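Local coordinates for sporozoite surface protein 2 (Plasmodium vivax, PDB 4HQN) that probably serves the malaria sporozoite as a surface adhesin, pairing a metal-binding von Willebrand factor A domain with a thrombospondin type 1 domain in its extracellular part, at residues A[24-29]-A[101-106]; A[128-133]-A[158-163]. The protein carries 4 engineered substitutions. All blocks are in the same frame, centred on the assembly; numbering follows the deposited sequence.

Contact 1. Residues A[24-29]-A[101-106]; sequences LVDGSG and GTTSMT. Engineered in segment 101-106: Ser104 (natural residue Asn). With MN (manganese (II) ion), chain E.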
ATOM      1  N   LEU A  24       7.792   8.015  -5.519  1.00 35.68           N
ATOM      2  CA  LEU A  24       7.709   8.999  -6.605  1.00 33.47           C
ATOM      3  C   LEU A  24       8.894   9.935  -6.499  1.00 26.94           C
ATOM      4  O   LEU A  24       9.007  10.719  -5.551  1.00 27.71           O
ATOM      5  CB  LEU A  24       6.402   9.802  -6.536  1.00 23.71           C
ATOM      6  CG  LEU A  24       5.154   8.962  -6.291  1.00 28.47           C
ATOM      7  CD1 LEU A  24       3.899   9.845  -6.294  1.00 22.13           C
ATOM      8  CD2 LEU A  24       5.033   7.819  -7.304  1.00 23.31           C
ATOM      9  N   VAL A  25       9.790   9.827  -7.472  1.00 29.64           N
ATOM     10  CA  VAL A  25      11.047  10.535  -7.425  1.00 28.26           C
ATOM     11  C   VAL A  25      11.083  11.677  -8.447  1.00 28.99           C
ATOM     12  O   VAL A  25      10.927  11.462  -9.662  1.00 29.20           O
ATOM     13  CB  VAL A  25      12.221   9.571  -7.713  1.00 28.30           C
ATOM     14  CG1 VAL A  25      13.555  10.306  -7.592  1.00 21.94           C
ATOM     15  CG2 VAL A  25      12.147   8.365  -6.793  1.00 26.83           C
ATOM     16  N   ASP A  26      11.294  12.888  -7.946  1.00 24.99           N
ATOM     17  CA  ASP A  26      11.417  14.075  -8.799  1.00 20.86           C
ATOM     18  C   ASP A  26      12.700  13.983  -9.632  1.00 30.03           C
ATOM     19  O   ASP A  26      13.789  14.034  -9.079  1.00 33.24           O
ATOM     20  CB  ASP A  26      11.481  15.327  -7.911  1.00 24.52           C
ATOM     21  CG  ASP A  26      11.313  16.626  -8.694  1.00 27.75           C
ATOM     22  OD1 ASP A  26      11.713  16.683  -9.876  1.00 34.98           O
ATOM     23  OD2 ASP A  26      10.769  17.590  -8.107  1.00 35.58           O
ATOM     24  N   GLY A  27      12.579  13.847 -10.949  1.00 34.02           N
ATOM     25  CA  GLY A  27      13.749  13.827 -11.804  1.00 31.73           C
ATOM     26  C   GLY A  27      13.904  15.058 -12.699  1.00 32.37           C
ATOM     27  O   GLY A  27      14.544  14.993 -13.754  1.00 32.88           O
ATOM     28  N   SER A  28      13.345  16.182 -12.264  1.00 34.22           N
ATOM     29  CA  SER A  28      13.256  17.379 -13.108  1.00 35.36           C
ATOM     30  C   SER A  28      14.501  18.262 -13.033  1.00 32.45           C
ATOM     31  O   SER A  28      15.326  18.114 -12.130  1.00 32.59           O
ATOM     32  CB  SER A  28      12.023  18.208 -12.722  1.00 28.78           C
ATOM     33  OG  SER A  28      12.171  18.764 -11.432  1.00 31.20           O
ATOM     34  N   GLY A  29      14.616  19.199 -13.971  1.00 35.78           N
ATOM     35  CA  GLY A  29      15.800  20.041 -14.073  1.00 31.12           C
ATOM     36  C   GLY A  29      16.064  20.894 -12.851  1.00 34.48           C
ATOM     37  O   GLY A  29      17.198  21.281 -12.603  1.00 42.07           O
ATOM     38  N   GLY A 101      14.144  19.152 -17.437  1.00 35.16           N
ATOM     39  CA  GLY A 101      12.757  19.359 -17.803  1.00 37.33           C
ATOM     40  C   GLY A 101      11.861  19.855 -16.681  1.00 34.88           C
ATOM     41  O   GLY A 101      12.321  20.319 -15.632  1.00 26.91           O
ATOM     42  N   THR A 102      10.562  19.757 -16.923  1.00 35.11           N
ATOM     43  CA  THR A 102       9.577  20.280 -15.994  1.00 34.02           C
ATOM     44  C   THR A 102       9.242  19.191 -14.972  1.00 39.45           C
ATOM     45  O   THR A 102       9.973  18.202 -14.860  1.00 34.41           O
ATOM     46  CB  THR A 102       8.335  20.850 -16.746  1.00 34.94           C
ATOM     47  OG1 THR A 102       7.852  19.897 -17.698  1.00 33.25           O
ATOM     48  CG2 THR A 102       8.706  22.138 -17.503  1.00 30.07           C
ATOM     49  N   THR A 103       8.158  19.361 -14.224  1.00 32.22           N
ATOM     50  CA  THR A 103       7.976  18.602 -13.002  1.00 28.39           C
ATOM     51  C   THR A 103       6.549  18.061 -12.885  1.00 38.74           C
ATOM     52  O   THR A 103       5.693  18.683 -12.240  1.00 36.38           O
ATOM     53  CB  THR A 103       8.308  19.495 -11.785  1.00 32.15           C
ATOM     54  OG1 THR A 103       9.533  20.207 -12.029  1.00 30.95           O
ATOM     55  CG2 THR A 103       8.438  18.659 -10.491  1.00 29.99           C
ATOM     56  N   SER A 104       6.304  16.909 -13.520  1.00 30.66           N
ATOM     57  CA  SER A 104       4.963  16.299 -13.585  1.00 34.42           C
ATOM     58  C   SER A 104       4.526  15.644 -12.287  1.00 33.20           C
ATOM     59  O   SER A 104       4.202  14.448 -12.274  1.00 29.21           O
ATOM     60  CB  SER A 104       4.923  15.216 -14.657  1.00 32.12           C
ATOM     61  OG  SER A 104       4.876  15.768 -15.947  1.00 43.95           O
ATOM     62  N   MET A 105       4.499  16.415 -11.207  1.00 33.65           N
ATOM     63  CA  MET A 105       4.182  15.867  -9.896  1.00 32.51           C
ATOM     64  C   MET A 105       2.736  15.367  -9.816  1.00 33.24           C
ATOM     65  O   MET A 105       2.482  14.294  -9.275  1.00 37.22           O
ATOM     66  CB  MET A 105       4.456  16.890  -8.802  1.00 34.33           C
ATOM     67  CG  MET A 105       4.281  16.335  -7.403  1.00 32.49           C
ATOM     68  SD  MET A 105       4.429  17.602  -6.122  1.00 36.18           S
ATOM     69  CE  MET A 105       6.159  18.004  -6.331  1.00 24.95           C
ATOM     70  N   THR A 106       1.800  16.135 -10.369  1.00 32.17           N
ATOM     71  CA  THR A 106       0.393  15.751 -10.378  1.00 32.27           C
ATOM     72  C   THR A 106       0.202  14.455 -11.155  1.00 36.99           C
ATOM     73  O   THR A 106      -0.548  13.577 -10.745  1.00 35.72           O
ATOM     74  CB  THR A 106      -0.506  16.853 -11.000  1.00 30.55           C
ATOM     75  OG1 THR A 106      -0.428  18.035 -10.203  1.00 36.37           O
ATOM     76  CG2 THR A 106      -1.959  16.400 -11.071  1.00 32.54           C
TER
HETATM   77 MN    MN E 301      11.354  20.759 -10.906  1.00 31.42          MN
HETATM   78  O   HOH W   1      12.101  21.444 -12.796  1.00 31.19           O
HETATM   79  O   HOH W   2      10.809  20.054  -8.901  1.00 25.29           O
HETATM   80  O   HOH W   3      10.395  22.672 -10.617  1.00 33.70           O
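Gly101 meets Gly29 through the backbone: Gly29 N donates to Gly101 O at 3.0 Å. The same carbonyl oxygen accepts from water 1, itself a ligand of the manganese ion, so one oxygen ties the loop after strand 19-26 to the metal's water shell. Gly101 adopts a positive phi (85°), a backbone conformation that suits glycine. At Thr102 the side chain turns away and the backbone does the touching, Thr102 O lying 3.0 Å from Ser28 CB. Its N is held by Ser67 OG. Thr103 carries the centre of the contact. Thr103 OG1 and Ser28 OG each bind the manganese at 2.2 Å; as neighbouring ligands, Thr103 OG1 and Ser28 OG lie 3.1 Å apart. With chi1 at -46°, OG1 stands beside the backbone N and points at the metal, while Thr103 CG2 swings anti to that nitrogen and comes within 3.5 Å of Asp26 OD2, the two side chains crossing at about a right angle. Behind the serine, Asp26 OD1 accepts from both Ser28 N, forming an Asx turn, and Ser28 OG, at 2.6 Å and through its syn lone pair. The engineered Ser104 is the centre of an inverse gamma turn, closed by a weak bond from Met105 N to Thr103 O, and leads into helix 105-118. Ser30 and waters 1, 2 and 3 also bind the ion. This is the metal ion-dependent adhesion site (MIDAS) of the von Willebrand factor A fold, whose DGSGS sequence begins at Asp26, the last residue of strand 19-26. Donation to Asp26 OD1 fixes the rotation of the Ser28 hydroxyl and leaves its oxygen turned to the manganese; the aspartate thus acts from the second shell, probably strengthening the serine's hold on the ion.

Contact 2. Residues A[128-133]-A[158-163]; sequences LVILMT and AVIGIG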
ATOM      1  N   LEU A 128       1.045   3.374   0.714  1.00 31.72           N
ATOM      2  CA  LEU A 128       1.995   4.369   1.185  1.00 37.74           C
ATOM      3  C   LEU A 128       2.736   5.003   0.019  1.00 30.70           C
ATOM      4  O   LEU A 128       3.380   4.320  -0.771  1.00 33.51           O
ATOM      5  CB  LEU A 128       2.988   3.752   2.176  1.00 41.22           C
ATOM      6  CG  LEU A 128       4.188   4.639   2.522  1.00 37.07           C
ATOM      7  CD1 LEU A 128       3.795   5.882   3.324  1.00 30.75           C
ATOM      8  CD2 LEU A 128       5.259   3.838   3.253  1.00 32.16           C
ATOM      9  N   VAL A 129       2.610   6.317  -0.091  1.00 28.68           N
ATOM     10  CA  VAL A 129       3.302   7.062  -1.107  1.00 28.87           C
ATOM     11  C   VAL A 129       4.463   7.753  -0.440  1.00 27.06           C
ATOM     12  O   VAL A 129       4.288   8.416   0.588  1.00 32.16           O
ATOM     13  CB  VAL A 129       2.393   8.146  -1.723  1.00 36.14           C
ATOM     14  CG1 VAL A 129       3.219   9.060  -2.637  1.00 30.02           C
ATOM     15  CG2 VAL A 129       1.264   7.499  -2.478  1.00 35.33           C
ATOM     16  N   ILE A 130       5.648   7.582  -1.006  1.00 29.17           N
ATOM     17  CA  ILE A 130       6.793   8.397  -0.620  1.00 36.85           C
ATOM     18  C   ILE A 130       7.120   9.358  -1.774  1.00 35.35           C
ATOM     19  O   ILE A 130       7.515   8.933  -2.861  1.00 31.51           O
ATOM     20  CB  ILE A 130       8.027   7.536  -0.260  1.00 37.31           C
ATOM     21  CG1 ILE A 130       7.732   6.660   0.969  1.00 35.84           C
ATOM     22  CG2 ILE A 130       9.229   8.430  -0.027  1.00 35.46           C
ATOM     23  CD1 ILE A 130       8.856   5.664   1.305  1.00 34.22           C
ATOM     24  N   LEU A 131       6.900  10.651  -1.539  1.00 37.95           N
ATOM     25  CA  LEU A 131       7.099  11.685  -2.554  1.00 35.44           C
ATOM     26  C   LEU A 131       8.415  12.392  -2.295  1.00 32.32           C
ATOM     27  O   LEU A 131       8.591  13.057  -1.275  1.00 32.12           O
ATOM     28  CB  LEU A 131       5.947  12.693  -2.531  1.00 28.45           C
ATOM     29  CG  LEU A 131       6.032  13.854  -3.531  1.00 32.75           C
ATOM     30  CD1 LEU A 131       5.912  13.400  -4.974  1.00 26.43           C
ATOM     31  CD2 LEU A 131       4.953  14.884  -3.225  1.00 28.37           C
ATOM     32  N   MET A 132       9.346  12.224  -3.222  1.00 27.18           N
ATOM     33  CA  MET A 132      10.689  12.768  -3.073  1.00 30.62           C
ATOM     34  C   MET A 132      10.831  13.903  -4.087  1.00 31.50           C
ATOM     35  O   MET A 132      10.893  13.650  -5.288  1.00 36.03           O
ATOM     36  CB  MET A 132      11.699  11.639  -3.347  1.00 33.86           C
ATOM     37  CG  MET A 132      13.096  11.854  -2.845  1.00 45.71           C
ATOM     38  SD  MET A 132      14.116  10.352  -2.976  1.00 48.46           S
ATOM     39  CE  MET A 132      13.145   9.234  -2.010  1.00 45.55           C
ATOM     40  N   THR A 133      10.866  15.145  -3.606  1.00 30.08           N
ATOM     41  CA  THR A 133      10.775  16.316  -4.483  1.00 25.82           C
ATOM     42  C   THR A 133      11.385  17.578  -3.859  1.00 32.30           C
ATOM     43  O   THR A 133      11.594  17.621  -2.641  1.00 29.85           O
ATOM     44  CB  THR A 133       9.307  16.601  -4.883  1.00 32.13           C
ATOM     45  OG1 THR A 133       9.258  17.786  -5.677  1.00 43.36           O
ATOM     46  CG2 THR A 133       8.450  16.811  -3.661  1.00 27.48           C
ATOM     47  N   ALA A 158       4.223  10.389   2.697  1.00 38.38           N
ATOM     48  CA  ALA A 158       5.374  11.016   3.327  1.00 40.26           C
ATOM     49  C   ALA A 158       6.183  11.751   2.264  1.00 38.58           C
ATOM     50  O   ALA A 158       6.246  11.329   1.112  1.00 38.55           O
ATOM     51  CB  ALA A 158       6.223   9.988   4.048  1.00 39.73           C
ATOM     52  N   VAL A 159       6.782  12.868   2.651  1.00 34.56           N
ATOM     53  CA  VAL A 159       7.540  13.689   1.717  1.00 32.00           C
ATOM     54  C   VAL A 159       8.986  13.713   2.162  1.00 33.85           C
ATOM     55  O   VAL A 159       9.289  13.884   3.350  1.00 33.57           O
ATOM     56  CB  VAL A 159       6.970  15.129   1.642  1.00 31.64           C
ATOM     57  CG1 VAL A 159       7.739  15.988   0.639  1.00 35.79           C
ATOM     58  CG2 VAL A 159       5.531  15.069   1.241  1.00 31.88           C
ATOM     59  N   ILE A 160       9.879  13.492   1.207  1.00 35.83           N
ATOM     60  CA  ILE A 160      11.310  13.631   1.449  1.00 31.61           C
ATOM     61  C   ILE A 160      11.817  14.740   0.529  1.00 32.48           C
ATOM     62  O   ILE A 160      11.697  14.656  -0.702  1.00 34.86           O
ATOM     63  CB  ILE A 160      12.037  12.300   1.217  1.00 33.95           C
ATOM     64  CG1 ILE A 160      11.481  11.250   2.175  1.00 31.30           C
ATOM     65  CG2 ILE A 160      13.557  12.456   1.397  1.00 32.81           C
ATOM     66  CD1 ILE A 160      11.903   9.867   1.841  1.00 48.95           C
ATOM     67  N   GLY A 161      12.305  15.815   1.132  1.00 31.31           N
ATOM     68  CA  GLY A 161      12.846  16.918   0.361  1.00 35.85           C
ATOM     69  C   GLY A 161      14.203  16.550  -0.226  1.00 37.40           C
ATOM     70  O   GLY A 161      15.082  16.049   0.479  1.00 47.94           O
ATOM     71  N   ILE A 162      14.353  16.769  -1.525  1.00 34.12           N
ATOM     72  CA  ILE A 162      15.636  16.648  -2.197  1.00 34.05           C
ATOM     73  C   ILE A 162      15.822  17.864  -3.098  1.00 42.84           C
ATOM     74  O   ILE A 162      14.892  18.647  -3.259  1.00 36.14           O
ATOM     75  CB  ILE A 162      15.697  15.391  -3.071  1.00 35.60           C
ATOM     76  CG1 ILE A 162      14.497  15.342  -4.018  1.00 31.75           C
ATOM     77  CG2 ILE A 162      15.715  14.142  -2.212  1.00 40.23           C
ATOM     78  CD1 ILE A 162      14.635  14.253  -5.099  1.00 30.15           C
ATOM     79  N   GLY A 163      17.019  18.020  -3.674  1.00 42.30           N
ATOM     80  CA  GLY A 163      17.275  19.060  -4.654  1.00 35.09           C
ATOM     81  C   GLY A 163      18.034  20.244  -4.103  1.00 37.56           C
ATOM     82  O   GLY A 163      18.094  20.448  -2.896  1.00 39.91           O
TER
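Met132 and Ile160 are paired in parallel register and lie side by side, pointing the same way from the sheet. Met132 CB lies 4.0 Å from the carbonyl oxygen Ile160 O. With chi1 at -162°, Met132 CG is carried anti to the backbone N and settles against the two ends of Ile162, 3.5 Å from Ile162 CG2 and 3.6 Å from Ile162 CD1, the side chains crossing at about a right angle. SD passes more loosely by Ile162 CG2. The chain then bends at chi3, -58°, bringing Met132 CE back to Ile160 CD1 at 4.1 Å. Ile160 CD1 also meets Ile130 CG2, at 3.6 Å. Beneath this packing, five backbone hydrogen bonds alternate between the strands, from Ala158 N to Val129 O at one end to Ile162 N to Thr133 O at the other. The pair closes the right-handed beta-alpha-beta crossover of strand 126-133, helix 140-151 and strand 156-161 in the Rossmann-like sheet. Met132 and Ile160 face helix 33-49, and Ile130, Ala158 and Ile160 meet helix 192-203; on the other face, Leu131 and Val159 rest against helix 168-175.

How the contacts relate
Strands 19-26 and 126-133 are neighbours in one sheet, and through them the two contacts join: Asp26 N lies 2.8 Å from Met132 O, a probable hydrogen bond. Contact 2 is fully buried between helix layers and depends on backbone pairing and hydrocarbon packing. Contact 1, at the C-terminal end of the central strand, is only partly buried; water enters it, and polar oxygens gather round a metal. Thr133 bridges these settings, since it is the last residue of strand 126-133 while its OG1 bonds to Asp26 OD2 near the manganese and touches the methyl CE of Met105. The sheet interior thus gives way to a metal site at its end, where MIDAS domains commonly bind their ligands.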